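Local coordinates for hypothetical conserved protein TTC0263 (Thermus thermophilus, PDB 2PL2) that is of unknown function but folds into an all-helical array of tetratricopeptide repeats, a family that commonly serves as a scaffold for protein-protein interactions, at residues Ala4-Leu15 with Leu27-Asp38. Numbering follows the deposited sequence.
Sequences AEQNPLRLGVQL and LFERALKENPQD
Leu27 is the knob of this helix pair: its side chain drops into the hole formed by Pro8, Leu11, Gly12 and Leu15. With CG anti to the carbonyl carbon, the branch reaches across so that CD1 lies 3.7 Å from Leu11 CG, while Leu15 borders the hollow, crossing Leu27 at about a right angle. Leu27 CD1 also meets Gly12 N, at 3.6 Å, and its CB lies beside Pro8 O. Gly12 provides the second hollow. Having no side chain, it lets the Phe28 ring slide in against its main chain, where CZ comes within 3.3 Å of Gly12 C in an oblique approach; a neighbouring carbonyl, Leu9 O, meets the ring edge near its plane. This is consistent with an axis approach of 7.9 Å between helices 6-15 and 27-32, at 153° between their directions. The pair is the antiparallel helical hairpin of a tetratricopeptide repeat, in which small residues let two helices pack closely. Helix 39-51 packs on it, where Phe28 meets the ring of Trp44 and Leu9 touches Glu40. A smaller bump, Ala31 CB, faces the groove between Leu9 CB and Glu5 CG. Pro8 CB lies over one face of the Arg30 guanidinium. At the open end Glu5, its CG anti to the backbone N (chi1 176°), extends over Ala31 O towards the turn after helix 27-32. There its OE2 lies 3.4 Å from Asn35 CB and 2.8 Å from Asp38 OD2, with the carboxylate planes 55° apart; so close an approach of two acids may raise the proton affinity of one of them. The turn itself is held by an Asx motif, Asp38 N donating to Asn35 OD1 at 3.1 Å, and Asp38 stands at the N-cap of helix 39-51.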
ATOM      1  N   ALA A   4     -24.423  20.452   1.202  1.00 54.78           N
ATOM      2  CA  ALA A   4     -23.925  20.029  -0.141  1.00 55.39           C
ATOM      3  C   ALA A   4     -22.595  19.285  -0.020  1.00 55.32           C
ATOM      4  O   ALA A   4     -22.313  18.356  -0.784  1.00 54.93           O
ATOM      5  CB  ALA A   4     -23.769  21.248  -1.055  1.00 54.56           C
ATOM      6  N   GLU A   5     -21.771  19.705   0.937  1.00 54.57           N
ATOM      7  CA  GLU A   5     -20.484  19.058   1.159  1.00 53.72           C
ATOM      8  C   GLU A   5     -20.634  17.977   2.223  1.00 53.07           C
ATOM      9  O   GLU A   5     -19.738  17.164   2.424  1.00 53.33           O
ATOM     10  CB  GLU A   5     -19.438  20.065   1.636  1.00 53.33           C
ATOM     11  CG  GLU A   5     -18.104  19.410   1.984  1.00 54.47           C
ATOM     12  CD  GLU A   5     -17.347  20.146   3.066  1.00 54.93           C
ATOM     13  OE1 GLU A   5     -17.963  20.464   4.103  1.00 54.85           O
ATOM     14  OE2 GLU A   5     -16.139  20.388   2.893  1.00 53.10           O
ATOM     15  N   GLN A   6     -21.774  17.979   2.906  1.00 52.10           N
ATOM     16  CA  GLN A   6     -22.031  17.012   3.968  1.00 53.21           C
ATOM     17  C   GLN A   6     -22.063  15.565   3.474  1.00 50.53           C
ATOM     18  O   GLN A   6     -21.268  14.736   3.920  1.00 49.54           O
ATOM     19  CB  GLN A   6     -23.352  17.336   4.671  1.00 56.52           C
ATOM     20  CG  GLN A   6     -23.561  16.574   5.978  1.00 60.69           C
ATOM     21  CD  GLN A   6     -24.965  16.731   6.540  1.00 63.08           C
ATOM     22  OE1 GLN A   6     -25.467  17.850   6.691  1.00 64.35           O
ATOM     23  NE2 GLN A   6     -25.606  15.608   6.859  1.00 63.52           N
ATOM     24  N   ASN A   7     -22.977  15.270   2.553  1.00 47.45           N
ATOM     25  CA  ASN A   7     -23.108  13.923   2.020  1.00 46.74           C
ATOM     26  C   ASN A   7     -21.824  13.370   1.411  1.00 45.33           C
ATOM     27  O   ASN A   7     -21.338  12.321   1.830  1.00 46.21           O
ATOM     28  CB  ASN A   7     -24.243  13.860   0.992  1.00 48.14           C
ATOM     29  CG  ASN A   7     -25.607  14.164   1.603  1.00 49.63           C
ATOM     30  OD1 ASN A   7     -25.926  13.714   2.712  1.00 49.80           O
ATOM     31  ND2 ASN A   7     -26.430  14.919   0.867  1.00 51.64           N
ATOM     32  N   PRO A   8     -21.253  14.062   0.416  1.00 43.13           N
ATOM     33  CA  PRO A   8     -20.020  13.513  -0.156  1.00 41.17           C
ATOM     34  C   PRO A   8     -18.897  13.323   0.864  1.00 38.47           C
ATOM     35  O   PRO A   8     -18.181  12.323   0.829  1.00 38.76           O
ATOM     36  CB  PRO A   8     -19.671  14.519  -1.267  1.00 42.01           C
ATOM     37  CG  PRO A   8     -20.320  15.804  -0.805  1.00 42.41           C
ATOM     38  CD  PRO A   8     -21.643  15.310  -0.263  1.00 43.01           C
ATOM     39  N   LEU A   9     -18.745  14.276   1.776  1.00 36.17           N
ATOM     40  CA  LEU A   9     -17.699  14.185   2.789  1.00 34.92           C
ATOM     41  C   LEU A   9     -17.955  13.036   3.762  1.00 34.19           C
ATOM     42  O   LEU A   9     -17.039  12.289   4.110  1.00 32.27           O
ATOM     43  CB  LEU A   9     -17.592  15.499   3.572  1.00 35.32           C
ATOM     44  CG  LEU A   9     -16.581  15.555   4.727  1.00 35.95           C
ATOM     45  CD1 LEU A   9     -15.161  15.475   4.208  1.00 33.23           C
ATOM     46  CD2 LEU A   9     -16.783  16.854   5.496  1.00 35.03           C
ATOM     47  N   ARG A  10     -19.207  12.892   4.189  1.00 34.70           N
ATOM     48  CA  ARG A  10     -19.566  11.836   5.128  1.00 37.14           C
ATOM     49  C   ARG A  10     -19.406  10.447   4.528  1.00 37.44           C
ATOM     50  O   ARG A  10     -18.926   9.529   5.195  1.00 37.29           O
ATOM     51  CB  ARG A  10     -21.003  12.015   5.641  1.00 38.22           C
ATOM     52  CG  ARG A  10     -21.389  10.968   6.695  1.00 41.32           C
ATOM     53  CD  ARG A  10     -22.549  11.394   7.613  1.00 42.95           C
ATOM     54  NE  ARG A  10     -23.814  11.601   6.909  1.00 46.11           N
ATOM     55  CZ  ARG A  10     -24.394  10.702   6.114  1.00 47.71           C
ATOM     56  NH1 ARG A  10     -23.821   9.521   5.908  1.00 47.51           N
ATOM     57  NH2 ARG A  10     -25.553  10.979   5.527  1.00 46.85           N
ATOM     58  N   LEU A  11     -19.803  10.294   3.268  1.00 37.44           N
ATOM     59  CA  LEU A  11     -19.689   9.005   2.601  1.00 36.74           C
ATOM     60  C   LEU A  11     -18.226   8.684   2.368  1.00 35.81           C
ATOM     61  O   LEU A  11     -17.807   7.527   2.438  1.00 35.26           O
ATOM     62  CB  LEU A  11     -20.442   9.025   1.268  1.00 39.07           C
ATOM     63  CG  LEU A  11     -20.470   7.706   0.480  1.00 41.05           C
ATOM     64  CD1 LEU A  11     -21.027   6.577   1.350  1.00 40.84           C
ATOM     65  CD2 LEU A  11     -21.321   7.887  -0.774  1.00 39.24           C
ATOM     66  N   GLY A  12     -17.444   9.717   2.100  1.00 33.10           N
ATOM     67  CA  GLY A  12     -16.033   9.500   1.874  1.00 30.92           C
ATOM     68  C   GLY A  12     -15.358   8.920   3.100  1.00 29.82           C
ATOM     69  O   GLY A  12     -14.540   8.007   2.987  1.00 30.74           O
ATOM     70  N   VAL A  13     -15.691   9.437   4.279  1.00 29.69           N
ATOM     71  CA  VAL A  13     -15.076   8.948   5.518  1.00 28.58           C
ATOM     72  C   VAL A  13     -15.439   7.485   5.772  1.00 27.07           C
ATOM     73  O   VAL A  13     -14.629   6.710   6.278  1.00 26.84           O
ATOM     74  CB  VAL A  13     -15.520   9.774   6.754  1.00 28.18           C
ATOM     75  CG1 VAL A  13     -14.778   9.295   7.981  1.00 24.15           C
ATOM     76  CG2 VAL A  13     -15.260  11.246   6.526  1.00 25.98           C
ATOM     77  N   GLN A  14     -16.665   7.115   5.425  1.00 27.05           N
ATOM     78  CA  GLN A  14     -17.127   5.742   5.611  1.00 27.02           C
ATOM     79  C   GLN A  14     -16.341   4.816   4.684  1.00 27.49           C
ATOM     80  O   GLN A  14     -15.740   3.841   5.137  1.00 28.70           O
ATOM     81  CB  GLN A  14     -18.642   5.678   5.357  1.00 24.86           C
ATOM     82  CG  GLN A  14     -19.392   6.680   6.250  1.00 25.09           C
ATOM     83  CD  GLN A  14     -20.893   6.735   6.037  1.00 28.68           C
ATOM     84  OE1 GLN A  14     -21.395   6.539   4.931  1.00 28.46           O
ATOM     85  NE2 GLN A  14     -21.620   7.044   7.106  1.00 30.09           N
ATOM     86  N   LEU A  15     -16.307   5.147   3.396  1.00 28.33           N
ATOM     87  CA  LEU A  15     -15.572   4.342   2.421  1.00 28.02           C
ATOM     88  C   LEU A  15     -14.107   4.255   2.784  1.00 27.97           C
ATOM     89  O   LEU A  15     -13.463   3.239   2.522  1.00 27.60           O
ATOM     90  CB  LEU A  15     -15.711   4.932   1.013  1.00 28.43           C
ATOM     91  CG  LEU A  15     -17.033   4.634   0.298  1.00 29.70           C
ATOM     92  CD1 LEU A  15     -17.170   5.513  -0.912  1.00 31.69           C
ATOM     93  CD2 LEU A  15     -17.081   3.173  -0.111  1.00 30.95           C
ATOM     94  N   LEU A  27     -14.759  11.218  -3.720  1.00 35.08           N
ATOM     95  CA  LEU A  27     -15.771  11.847  -2.874  1.00 34.09           C
ATOM     96  C   LEU A  27     -15.193  13.060  -2.158  1.00 35.03           C
ATOM     97  O   LEU A  27     -15.858  14.078  -2.019  1.00 33.86           O
ATOM     98  CB  LEU A  27     -16.314  10.850  -1.851  1.00 34.42           C
ATOM     99  CG  LEU A  27     -17.258   9.784  -2.419  1.00 34.31           C
ATOM    100  CD1 LEU A  27     -17.451   8.688  -1.385  1.00 33.38           C
ATOM    101  CD2 LEU A  27     -18.590  10.410  -2.797  1.00 33.07           C
ATOM    102  N   PHE A  28     -13.949  12.939  -1.702  1.00 34.73           N
ATOM    103  CA  PHE A  28     -13.276  14.030  -1.008  1.00 34.98           C
ATOM    104  C   PHE A  28     -12.987  15.192  -1.962  1.00 36.13           C
ATOM    105  O   PHE A  28     -12.832  16.342  -1.536  1.00 36.01           O
ATOM    106  CB  PHE A  28     -11.968  13.537  -0.364  1.00 31.60           C
ATOM    107  CG  PHE A  28     -12.176  12.552   0.753  1.00 30.39           C
ATOM    108  CD1 PHE A  28     -13.240  12.706   1.645  1.00 28.49           C
ATOM    109  CD2 PHE A  28     -11.318  11.470   0.919  1.00 28.32           C
ATOM    110  CE1 PHE A  28     -13.442  11.797   2.672  1.00 26.06           C
ATOM    111  CE2 PHE A  28     -11.519  10.564   1.946  1.00 25.77           C
ATOM    112  CZ  PHE A  28     -12.581  10.728   2.822  1.00 25.33           C
ATOM    113  N   GLU A  29     -12.901  14.883  -3.254  1.00 36.34           N
ATOM    114  CA  GLU A  29     -12.654  15.908  -4.245  1.00 35.98           C
ATOM    115  C   GLU A  29     -13.958  16.677  -4.433  1.00 36.97           C
ATOM    116  O   GLU A  29     -13.959  17.907  -4.476  1.00 38.02           O
ATOM    117  CB  GLU A  29     -12.140  15.268  -5.537  1.00 33.73           C
ATOM    118  CG  GLU A  29     -10.799  14.585  -5.303  1.00 30.12           C
ATOM    119  CD  GLU A  29     -10.268  13.796  -6.486  1.00 32.08           C
ATOM    120  OE1 GLU A  29     -11.070  13.133  -7.183  1.00 32.21           O
ATOM    121  OE2 GLU A  29      -9.034  13.815  -6.696  1.00 30.11           O
ATOM    122  N   ARG A  30     -15.075  15.958  -4.491  1.00 38.21           N
ATOM    123  CA  ARG A  30     -16.376  16.606  -4.628  1.00 39.16           C
ATOM    124  C   ARG A  30     -16.653  17.453  -3.383  1.00 38.65           C
ATOM    125  O   ARG A  30     -17.395  18.430  -3.435  1.00 38.64           O
ATOM    126  CB  ARG A  30     -17.477  15.556  -4.785  1.00 41.38           C
ATOM    127  CG  ARG A  30     -17.525  14.894  -6.155  1.00 46.95           C
ATOM    128  CD  ARG A  30     -18.444  13.673  -6.153  1.00 50.58           C
ATOM    129  NE  ARG A  30     -19.741  13.976  -5.551  1.00 53.53           N
ATOM    130  CZ  ARG A  30     -20.682  13.069  -5.296  1.00 54.08           C
ATOM    131  NH1 ARG A  30     -20.474  11.788  -5.595  1.00 52.99           N
ATOM    132  NH2 ARG A  30     -21.825  13.443  -4.730  1.00 52.83           N
ATOM    133  N   ALA A  31     -16.048  17.059  -2.267  1.00 37.73           N
ATOM    134  CA  ALA A  31     -16.210  17.751  -0.997  1.00 36.26           C
ATOM    135  C   ALA A  31     -15.508  19.089  -1.083  1.00 35.59           C
ATOM    136  O   ALA A  31     -15.959  20.082  -0.515  1.00 34.32           O
ATOM    137  CB  ALA A  31     -15.611  16.914   0.136  1.00 33.77           C
ATOM    138  N   LEU A  32     -14.391  19.096  -1.795  1.00 35.64           N
ATOM    139  CA  LEU A  32     -13.612  20.303  -1.982  1.00 36.42           C
ATOM    140  C   LEU A  32     -14.231  21.239  -3.020  1.00 38.65           C
ATOM    141  O   LEU A  32     -14.221  22.452  -2.845  1.00 39.19           O
ATOM    142  CB  LEU A  32     -12.208  19.919  -2.394  1.00 34.27           C
ATOM    143  CG  LEU A  32     -11.475  19.205  -1.269  1.00 34.02           C
ATOM    144  CD1 LEU A  32     -10.244  18.536  -1.832  1.00 34.77           C
ATOM    145  CD2 LEU A  32     -11.123  20.206  -0.167  1.00 31.29           C
ATOM    146  N   LYS A  33     -14.780  20.685  -4.098  1.00 40.48           N
ATOM    147  CA  LYS A  33     -15.390  21.526  -5.114  1.00 42.77           C
ATOM    148  C   LYS A  33     -16.568  22.289  -4.529  1.00 42.91           C
ATOM    149  O   LYS A  33     -17.061  23.231  -5.145  1.00 45.27           O
ATOM    150  CB  LYS A  33     -15.851  20.699  -6.318  1.00 44.24           C
ATOM    151  CG  LYS A  33     -16.360  21.553  -7.476  1.00 48.48           C
ATOM    152  CD  LYS A  33     -16.688  20.732  -8.726  1.00 52.78           C
ATOM    153  CE  LYS A  33     -15.433  20.191  -9.433  1.00 55.16           C
ATOM    154  NZ  LYS A  33     -14.654  21.235 -10.167  1.00 56.57           N
ATOM    155  N   GLU A  34     -17.018  21.891  -3.342  1.00 42.01           N
ATOM    156  CA  GLU A  34     -18.135  22.569  -2.699  1.00 41.73           C
ATOM    157  C   GLU A  34     -17.644  23.534  -1.632  1.00 40.48           C
ATOM    158  O   GLU A  34     -18.278  24.551  -1.367  1.00 38.65           O
ATOM    159  CB  GLU A  34     -19.095  21.564  -2.054  1.00 42.91           C
ATOM    160  CG  GLU A  34     -19.885  20.677  -3.025  1.00 46.34           C
ATOM    161  CD  GLU A  34     -20.708  21.457  -4.051  1.00 47.46           C
ATOM    162  OE1 GLU A  34     -21.446  22.398  -3.678  1.00 48.00           O
ATOM    163  OE2 GLU A  34     -20.627  21.105  -5.242  1.00 47.87           O
ATOM    164  N   ASN A  35     -16.509  23.203  -1.029  1.00 40.23           N
ATOM    165  CA  ASN A  35     -15.902  24.005   0.027  1.00 41.52           C
ATOM    166  C   ASN A  35     -14.391  23.831  -0.154  1.00 42.81           C
ATOM    167  O   ASN A  35     -13.739  23.128   0.614  1.00 42.08           O
ATOM    168  CB  ASN A  35     -16.337  23.462   1.388  1.00 41.22           C
ATOM    169  CG  ASN A  35     -15.931  24.358   2.544  1.00 41.96           C
ATOM    170  OD1 ASN A  35     -14.834  24.918   2.570  1.00 40.58           O
ATOM    171  ND2 ASN A  35     -16.816  24.478   3.523  1.00 43.56           N
ATOM    172  N   PRO A  36     -13.820  24.492  -1.175  1.00 44.45           N
ATOM    173  CA  PRO A  36     -12.410  24.495  -1.587  1.00 45.10           C
ATOM    174  C   PRO A  36     -11.338  24.594  -0.505  1.00 47.64           C
ATOM    175  O   PRO A  36     -10.220  24.096  -0.673  1.00 48.43           O
ATOM    176  CB  PRO A  36     -12.350  25.666  -2.559  1.00 44.57           C
ATOM    177  CG  PRO A  36     -13.708  25.651  -3.183  1.00 43.19           C
ATOM    178  CD  PRO A  36     -14.585  25.468  -1.973  1.00 43.74           C
ATOM    179  N   GLN A  37     -11.671  25.237   0.603  1.00 49.22           N
ATOM    180  CA  GLN A  37     -10.713  25.414   1.688  1.00 50.59           C
ATOM    181  C   GLN A  37     -10.769  24.294   2.718  1.00 50.76           C
ATOM    182  O   GLN A  37      -9.781  23.592   2.945  1.00 51.48           O
ATOM    183  CB  GLN A  37     -10.971  26.762   2.363  1.00 51.67           C
ATOM    184  CG  GLN A  37     -12.436  26.981   2.712  1.00 54.07           C
ATOM    185  CD  GLN A  37     -12.832  28.441   2.699  1.00 55.26           C
ATOM    186  OE1 GLN A  37     -12.263  29.261   3.423  1.00 55.37           O
ATOM    187  NE2 GLN A  37     -13.814  28.776   1.867  1.00 55.85           N
ATOM    188  N   ASP A  38     -11.940  24.154   3.334  1.00 49.22           N
ATOM    189  CA  ASP A  38     -12.213  23.166   4.368  1.00 47.75           C
ATOM    190  C   ASP A  38     -11.043  22.224   4.657  1.00 45.70           C
ATOM    191  O   ASP A  38     -10.734  21.336   3.869  1.00 45.75           O
ATOM    192  CB  ASP A  38     -13.454  22.370   3.986  1.00 48.98           C
ATOM    193  CG  ASP A  38     -14.136  21.763   5.183  1.00 50.64           C
ATOM    194  OD1 ASP A  38     -14.400  22.507   6.155  1.00 50.72           O
ATOM    195  OD2 ASP A  38     -14.412  20.547   5.154  1.00 52.78           O
TER